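PDB 6M6T: 4-alpha-glucanotransferase from Streptococcus agalactiae, which belongs to the amylomaltases, also called disproportionating enzymes, and is built on a TIM-barrel fold. Local coordinates for residues Ala66-Leu77 with Thr191-Glu201. Sequence-based numbering, arbitrary orientation.
Sequences AGNTHLIDFDLL and TQYFFYKQWFE
The carboxamide of Q192 pairs with the backbone of G67 through two bonds: G67 N donates to Q192 OE1 at 2.6 Å and Q192 NE2 donates to G67 O at 3.1 Å. Both N-H...O angles are 175° and both donors lie in the carbonyl plane on a lone pair, a pairing that supports this amide orientation and would hold its rotation. A bend at chi2 (-48°) turns the Q192 chain back toward the loop. Alongside, G67 CA sits 3.3 Å from the centroid of the F195 ring, a CH-pi contact over the centre of the face; N68 O lies at the ring's edge, and F25 meets F195 edge-to-face. In this barrel family strands alternate with helices; here the long helix 182-208, which precedes strand 212-217 of the parallel sheet, packs against the loop that leads into helix 74-78. I72 CD1 packs against F194 CB. Further along, Q198, extended beyond CG, accepts from D73 N at OE1 (3.1 Å, donor tilted 17° from the carbonyl plane), while D73 OD2 caps the helix by accepting from L76 N. L76 CB packs on Q198 NE2, and L77 CD2 covers one F194 face, 4.1 Å from the centroid.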
ATOM      1  N   ALA A  66      -9.124  -7.402   1.801  1.00 49.21           N
ATOM      2  CA  ALA A  66      -8.619  -8.763   1.688  1.00 41.34           C
ATOM      3  C   ALA A  66      -7.101  -8.751   1.669  1.00 43.84           C
ATOM      4  O   ALA A  66      -6.474  -7.781   1.219  1.00 44.33           O
ATOM      5  CB  ALA A  66      -9.150  -9.453   0.433  1.00 38.27           C
ATOM      6  N   GLY A  67      -6.515  -9.834   2.172  1.00 38.76           N
ATOM      7  CA  GLY A  67      -5.067  -9.945   2.209  1.00 38.98           C
ATOM      8  C   GLY A  67      -4.504 -10.462   0.902  1.00 36.72           C
ATOM      9  O   GLY A  67      -4.998 -11.448   0.347  1.00 41.66           O
ATOM     10  N   ASN A  68      -3.467  -9.796   0.402  1.00 40.72           N
ATOM     11  CA  ASN A  68      -2.741 -10.320  -0.750  1.00 46.56           C
ATOM     12  C   ASN A  68      -2.159 -11.683  -0.414  1.00 46.94           C
ATOM     13  O   ASN A  68      -1.259 -11.799   0.423  1.00 53.47           O
ATOM     14  CB  ASN A  68      -1.621  -9.374  -1.185  1.00 49.30           C
ATOM     15  CG  ASN A  68      -0.653 -10.017  -2.163  1.00 45.79           C
ATOM     16  OD1 ASN A  68      -1.002 -10.953  -2.882  1.00 48.49           O
ATOM     17  ND2 ASN A  68       0.572  -9.513  -2.193  1.00 49.70           N
ATOM     18  N   THR A  69      -2.640 -12.722  -1.078  1.00 49.01           N
ATOM     19  CA  THR A  69      -2.242 -14.050  -0.645  1.00 49.13           C
ATOM     20  C   THR A  69      -0.798 -14.386  -0.987  1.00 49.38           C
ATOM     21  O   THR A  69      -0.270 -15.359  -0.443  1.00 58.04           O
ATOM     22  CB  THR A  69      -3.159 -15.085  -1.258  1.00 43.55           C
ATOM     23  OG1 THR A  69      -3.160 -16.228  -0.414  1.00 46.81           O
ATOM     24  CG2 THR A  69      -2.669 -15.468  -2.672  1.00 53.02           C
ATOM     25  N   HIS A  70      -0.146 -13.614  -1.858  1.00 45.71           N
ATOM     26  CA  HIS A  70       1.245 -13.903  -2.184  1.00 51.37           C
ATOM     27  C   HIS A  70       2.162 -13.768  -0.977  1.00 49.03           C
ATOM     28  O   HIS A  70       3.272 -14.301  -0.989  1.00 46.10           O
ATOM     29  CB  HIS A  70       1.728 -12.979  -3.299  1.00 50.67           C
ATOM     30  CG  HIS A  70       1.087 -13.253  -4.620  1.00 51.70           C
ATOM     31  ND1 HIS A  70       1.340 -12.492  -5.741  1.00 55.89           N
ATOM     32  CD2 HIS A  70       0.210 -14.212  -5.001  1.00 58.11           C
ATOM     33  CE1 HIS A  70       0.641 -12.968  -6.757  1.00 66.42           C
ATOM     34  NE2 HIS A  70      -0.056 -14.009  -6.334  1.00 66.39           N
ATOM     35  N   LEU A  71       1.729 -13.069   0.059  1.00 53.14           N
ATOM     36  CA  LEU A  71       2.582 -12.789   1.197  1.00 45.97           C
ATOM     37  C   LEU A  71       2.497 -13.863   2.267  1.00 48.11           C
ATOM     38  O   LEU A  71       3.224 -13.774   3.261  1.00 56.76           O
ATOM     39  CB  LEU A  71       2.234 -11.420   1.799  1.00 41.28           C
ATOM     40  CG  LEU A  71       2.178 -10.271   0.798  1.00 40.93           C
ATOM     41  CD1 LEU A  71       2.149  -8.924   1.508  1.00 39.26           C
ATOM     42  CD2 LEU A  71       3.353 -10.358  -0.146  1.00 46.65           C
ATOM     43  N   ILE A  72       1.647 -14.874   2.092  1.00 50.94           N
ATOM     44  CA  ILE A  72       1.604 -15.981   3.043  1.00 55.50           C
ATOM     45  C   ILE A  72       2.907 -16.772   2.975  1.00 57.43           C
ATOM     46  O   ILE A  72       3.465 -17.012   1.888  1.00 54.53           O
ATOM     47  CB  ILE A  72       0.379 -16.867   2.777  1.00 52.58           C
ATOM     48  CG1 ILE A  72      -0.811 -16.307   3.551  1.00 46.52           C
ATOM     49  CG2 ILE A  72       0.647 -18.312   3.174  1.00 43.96           C
ATOM     50  CD1 ILE A  72      -2.080 -17.016   3.252  1.00 45.77           C
ATOM     51  N   ASP A  73       3.427 -17.149   4.141  1.00 47.43           N
ATOM     52  CA  ASP A  73       4.725 -17.799   4.212  1.00 57.49           C
ATOM     53  C   ASP A  73       4.546 -19.305   4.246  1.00 56.35           C
ATOM     54  O   ASP A  73       3.822 -19.833   5.099  1.00 53.69           O
ATOM     55  CB  ASP A  73       5.521 -17.348   5.437  1.00 63.37           C
ATOM     56  CG  ASP A  73       6.923 -17.940   5.462  1.00 60.13           C
ATOM     57  OD1 ASP A  73       7.673 -17.766   4.467  1.00 60.06           O
ATOM     58  OD2 ASP A  73       7.260 -18.581   6.479  1.00 65.37           O
ATOM     59  N   PHE A  74       5.225 -19.990   3.327  1.00 51.06           N
ATOM     60  CA  PHE A  74       5.168 -21.440   3.326  1.00 60.09           C
ATOM     61  C   PHE A  74       5.858 -22.040   4.551  1.00 64.18           C
ATOM     62  O   PHE A  74       5.418 -23.081   5.049  1.00 59.07           O
ATOM     63  CB  PHE A  74       5.783 -21.973   2.036  1.00 67.44           C
ATOM     64  CG  PHE A  74       4.956 -21.697   0.820  1.00 64.72           C
ATOM     65  CD1 PHE A  74       3.619 -21.341   0.945  1.00 61.19           C
ATOM     66  CD2 PHE A  74       5.506 -21.791  -0.444  1.00 66.27           C
ATOM     67  CE1 PHE A  74       2.849 -21.088  -0.166  1.00 54.47           C
ATOM     68  CE2 PHE A  74       4.739 -21.533  -1.564  1.00 69.84           C
ATOM     69  CZ  PHE A  74       3.405 -21.184  -1.424  1.00 60.86           C
ATOM     70  N   ASP A  75       6.920 -21.402   5.058  1.00 62.48           N
ATOM     71  CA  ASP A  75       7.651 -21.971   6.190  1.00 58.53           C
ATOM     72  C   ASP A  75       6.809 -21.940   7.458  1.00 55.80           C
ATOM     73  O   ASP A  75       6.723 -22.936   8.187  1.00 61.52           O
ATOM     74  CB  ASP A  75       8.972 -21.226   6.400  1.00 63.57           C
ATOM     75  CG  ASP A  75       9.997 -21.510   5.303  1.00 70.25           C
ATOM     76  OD1 ASP A  75      10.096 -22.682   4.860  1.00 67.26           O
ATOM     77  OD2 ASP A  75      10.702 -20.558   4.887  1.00 66.73           O
ATOM     78  N   LEU A  76       6.198 -20.791   7.751  1.00 56.64           N
ATOM     79  CA  LEU A  76       5.293 -20.708   8.889  1.00 56.20           C
ATOM     80  C   LEU A  76       4.182 -21.742   8.785  1.00 57.21           C
ATOM     81  O   LEU A  76       3.711 -22.265   9.807  1.00 46.95           O
ATOM     82  CB  LEU A  76       4.713 -19.301   8.976  1.00 52.54           C
ATOM     83  CG  LEU A  76       5.503 -18.302   9.822  1.00 54.16           C
ATOM     84  CD1 LEU A  76       4.778 -16.963   9.842  1.00 56.86           C
ATOM     85  CD2 LEU A  76       5.703 -18.836  11.232  1.00 38.65           C
ATOM     86  N   LEU A  77       3.772 -22.055   7.550  1.00 61.18           N
ATOM     87  CA  LEU A  77       2.716 -23.024   7.282  1.00 63.96           C
ATOM     88  C   LEU A  77       3.194 -24.455   7.474  1.00 65.64           C
ATOM     89  O   LEU A  77       2.410 -25.320   7.891  1.00 66.75           O
ATOM     90  CB  LEU A  77       2.194 -22.851   5.854  1.00 56.63           C
ATOM     91  CG  LEU A  77       1.059 -21.882   5.583  1.00 49.80           C
ATOM     92  CD1 LEU A  77       0.410 -22.282   4.275  1.00 47.39           C
ATOM     93  CD2 LEU A  77       0.067 -21.879   6.737  1.00 48.68           C
ATOM     94  N   THR A 191      -7.546 -19.172   2.950  1.00 44.16           N
ATOM     95  CA  THR A 191      -6.351 -18.378   2.688  1.00 46.58           C
ATOM     96  C   THR A 191      -6.443 -17.015   3.368  1.00 43.37           C
ATOM     97  O   THR A 191      -5.432 -16.510   3.872  1.00 48.44           O
ATOM     98  CB  THR A 191      -6.092 -18.231   1.185  1.00 47.29           C
ATOM     99  OG1 THR A 191      -7.253 -17.703   0.523  1.00 50.20           O
ATOM    100  CG2 THR A 191      -5.721 -19.579   0.587  1.00 44.90           C
ATOM    101  N   GLN A 192      -7.639 -16.418   3.444  1.00 49.20           N
ATOM    102  CA  GLN A 192      -7.756 -15.167   4.198  1.00 48.17           C
ATOM    103  C   GLN A 192      -7.479 -15.398   5.683  1.00 49.42           C
ATOM    104  O   GLN A 192      -6.852 -14.552   6.347  1.00 49.31           O
ATOM    105  CB  GLN A 192      -9.133 -14.528   3.984  1.00 43.37           C
ATOM    106  CG  GLN A 192      -9.309 -13.782   2.635  1.00 41.25           C
ATOM    107  CD  GLN A 192      -8.156 -12.829   2.293  1.00 37.80           C
ATOM    108  OE1 GLN A 192      -7.927 -11.823   2.974  1.00 38.02           O
ATOM    109  NE2 GLN A 192      -7.441 -13.139   1.217  1.00 31.95           N
ATOM    110  N   TYR A 193      -7.912 -16.551   6.210  1.00 47.43           N
ATOM    111  CA  TYR A 193      -7.623 -16.884   7.605  1.00 47.17           C
ATOM    112  C   TYR A 193      -6.120 -16.992   7.840  1.00 52.16           C
ATOM    113  O   TYR A 193      -5.598 -16.500   8.854  1.00 51.81           O
ATOM    114  CB  TYR A 193      -8.323 -18.186   7.993  1.00 43.25           C
ATOM    115  CG  TYR A 193      -7.836 -18.804   9.298  1.00 52.55           C
ATOM    116  CD1 TYR A 193      -8.299 -18.342  10.531  1.00 50.73           C
ATOM    117  CD2 TYR A 193      -6.922 -19.863   9.299  1.00 52.54           C
ATOM    118  CE1 TYR A 193      -7.857 -18.909  11.722  1.00 51.16           C
ATOM    119  CE2 TYR A 193      -6.477 -20.430  10.489  1.00 53.68           C
ATOM    120  CZ  TYR A 193      -6.946 -19.948  11.694  1.00 54.29           C
ATOM    121  OH  TYR A 193      -6.509 -20.507  12.873  1.00 56.38           O
ATOM    122  N   PHE A 194      -5.410 -17.627   6.903  1.00 48.87           N
ATOM    123  CA  PHE A 194      -3.956 -17.728   6.988  1.00 47.12           C
ATOM    124  C   PHE A 194      -3.318 -16.354   7.022  1.00 47.84           C
ATOM    125  O   PHE A 194      -2.486 -16.055   7.890  1.00 44.83           O
ATOM    126  CB  PHE A 194      -3.413 -18.496   5.791  1.00 43.98           C
ATOM    127  CG  PHE A 194      -3.670 -19.942   5.850  1.00 49.02           C
ATOM    128  CD1 PHE A 194      -3.699 -20.597   7.072  1.00 52.64           C
ATOM    129  CD2 PHE A 194      -3.868 -20.660   4.692  1.00 44.17           C
ATOM    130  CE1 PHE A 194      -3.933 -21.941   7.139  1.00 53.47           C
ATOM    131  CE2 PHE A 194      -4.106 -21.996   4.751  1.00 47.37           C
ATOM    132  CZ  PHE A 194      -4.138 -22.647   5.976  1.00 49.63           C
ATOM    133  N   PHE A 195      -3.654 -15.531   6.028  1.00 45.70           N
ATOM    134  CA  PHE A 195      -3.178 -14.161   5.980  1.00 42.84           C
ATOM    135  C   PHE A 195      -3.298 -13.497   7.334  1.00 45.43           C
ATOM    136  O   PHE A 195      -2.310 -13.017   7.890  1.00 43.93           O
ATOM    137  CB  PHE A 195      -3.961 -13.353   4.947  1.00 37.15           C
ATOM    138  CG  PHE A 195      -3.298 -12.068   4.587  1.00 38.05           C
ATOM    139  CD1 PHE A 195      -3.517 -10.921   5.344  1.00 39.25           C
ATOM    140  CD2 PHE A 195      -2.424 -12.003   3.504  1.00 37.07           C
ATOM    141  CE1 PHE A 195      -2.886  -9.729   5.018  1.00 42.24           C
ATOM    142  CE2 PHE A 195      -1.791 -10.816   3.164  1.00 40.45           C
ATOM    143  CZ  PHE A 195      -2.022  -9.671   3.916  1.00 42.30           C
ATOM    144  N   TYR A 196      -4.516 -13.435   7.861  1.00 46.10           N
ATOM    145  CA  TYR A 196      -4.714 -12.631   9.058  1.00 47.13           C
ATOM    146  C   TYR A 196      -3.990 -13.229  10.260  1.00 48.93           C
ATOM    147  O   TYR A 196      -3.387 -12.486  11.042  1.00 45.21           O
ATOM    148  CB  TYR A 196      -6.203 -12.443   9.327  1.00 50.07           C
ATOM    149  CG  TYR A 196      -6.729 -11.257   8.570  1.00 49.95           C
ATOM    150  CD1 TYR A 196      -6.744 -11.263   7.176  1.00 49.11           C
ATOM    151  CD2 TYR A 196      -7.179 -10.114   9.236  1.00 57.31           C
ATOM    152  CE1 TYR A 196      -7.214 -10.177   6.454  1.00 44.84           C
ATOM    153  CE2 TYR A 196      -7.650  -9.013   8.523  1.00 52.00           C
ATOM    154  CZ  TYR A 196      -7.657  -9.057   7.131  1.00 49.03           C
ATOM    155  OH  TYR A 196      -8.108  -7.988   6.402  1.00 51.35           O
ATOM    156  N   LYS A 197      -4.013 -14.562  10.415  1.00 51.84           N
ATOM    157  CA  LYS A 197      -3.271 -15.214  11.499  1.00 48.43           C
ATOM    158  C   LYS A 197      -1.784 -14.831  11.470  1.00 47.05           C
ATOM    159  O   LYS A 197      -1.229 -14.337  12.467  1.00 42.11           O
ATOM    160  CB  LYS A 197      -3.466 -16.732  11.394  1.00 51.26           C
ATOM    161  CG  LYS A 197      -3.041 -17.566  12.597  1.00 55.38           C
ATOM    162  CD  LYS A 197      -2.186 -18.759  12.145  1.00 63.11           C
ATOM    163  CE  LYS A 197      -2.429 -20.000  12.996  1.00 66.82           C
ATOM    164  NZ  LYS A 197      -2.363 -19.675  14.447  1.00 67.67           N
ATOM    165  N   GLN A 198      -1.142 -14.998  10.305  1.00 46.81           N
ATOM    166  CA  GLN A 198       0.281 -14.680  10.164  1.00 49.44           C
ATOM    167  C   GLN A 198       0.545 -13.187  10.329  1.00 52.34           C
ATOM    168  O   GLN A 198       1.477 -12.782  11.046  1.00 51.23           O
ATOM    169  CB  GLN A 198       0.793 -15.184   8.812  1.00 39.08           C
ATOM    170  CG  GLN A 198       0.460 -16.655   8.629  1.00 41.20           C
ATOM    171  CD  GLN A 198       1.429 -17.421   7.757  1.00 45.73           C
ATOM    172  OE1 GLN A 198       2.094 -16.862   6.889  1.00 45.97           O
ATOM    173  NE2 GLN A 198       1.499 -18.732   7.978  1.00 55.37           N
ATOM    174  N   TRP A 199      -0.273 -12.351   9.678  1.00 48.82           N
ATOM    175  CA  TRP A 199      -0.057 -10.914   9.741  1.00 47.67           C
ATOM    176  C   TRP A 199      -0.180 -10.395  11.168  1.00 44.55           C
ATOM    177  O   TRP A 199       0.612  -9.554  11.595  1.00 46.07           O
ATOM    178  CB  TRP A 199      -1.038 -10.158   8.845  1.00 51.89           C
ATOM    179  CG  TRP A 199      -1.085  -8.746   9.316  1.00 44.93           C
ATOM    180  CD1 TRP A 199      -2.015  -8.174  10.142  1.00 42.86           C
ATOM    181  CD2 TRP A 199      -0.093  -7.756   9.076  1.00 41.20           C
ATOM    182  NE1 TRP A 199      -1.665  -6.870  10.406  1.00 48.55           N
ATOM    183  CE2 TRP A 199      -0.487  -6.593   9.761  1.00 43.59           C
ATOM    184  CE3 TRP A 199       1.089  -7.736   8.337  1.00 44.12           C
ATOM    185  CZ2 TRP A 199       0.260  -5.430   9.731  1.00 41.98           C
ATOM    186  CZ3 TRP A 199       1.821  -6.577   8.294  1.00 44.83           C
ATOM    187  CH2 TRP A 199       1.407  -5.437   8.988  1.00 40.35           C
ATOM    188  N   PHE A 200      -1.184 -10.844  11.911  1.00 42.67           N
ATOM    189  CA  PHE A 200      -1.326 -10.318  13.257  1.00 44.37           C
ATOM    190  C   PHE A 200      -0.260 -10.879  14.185  1.00 52.12           C
ATOM    191  O   PHE A 200       0.157 -10.191  15.123  1.00 48.53           O
ATOM    192  CB  PHE A 200      -2.744 -10.564  13.769  1.00 43.19           C
ATOM    193  CG  PHE A 200      -3.725  -9.477  13.332  1.00 54.89           C
ATOM    194  CD1 PHE A 200      -3.472  -8.134  13.636  1.00 45.37           C
ATOM    195  CD2 PHE A 200      -4.856  -9.786  12.581  1.00 47.60           C
ATOM    196  CE1 PHE A 200      -4.327  -7.138  13.234  1.00 46.44           C
ATOM    197  CE2 PHE A 200      -5.721  -8.801  12.179  1.00 55.07           C
ATOM    198  CZ  PHE A 200      -5.460  -7.460  12.510  1.00 55.03           C
ATOM    199  N   GLU A 201       0.248 -12.088  13.905  1.00 56.11           N
ATOM    200  CA  GLU A 201       1.455 -12.535  14.597  1.00 55.19           C
ATOM    201  C   GLU A 201       2.608 -11.553  14.385  1.00 52.19           C
ATOM    202  O   GLU A 201       3.289 -11.155  15.341  1.00 51.05           O
ATOM    203  CB  GLU A 201       1.850 -13.928  14.118  1.00 56.01           C
ATOM    204  CG  GLU A 201       1.272 -15.061  14.956  1.00 57.97           C
ATOM    205  CD  GLU A 201       1.361 -16.396  14.234  1.00 67.56           C
ATOM    206  OE1 GLU A 201       0.576 -17.316  14.579  1.00 65.33           O
ATOM    207  OE2 GLU A 201       2.209 -16.506  13.308  1.00 63.94           O
TER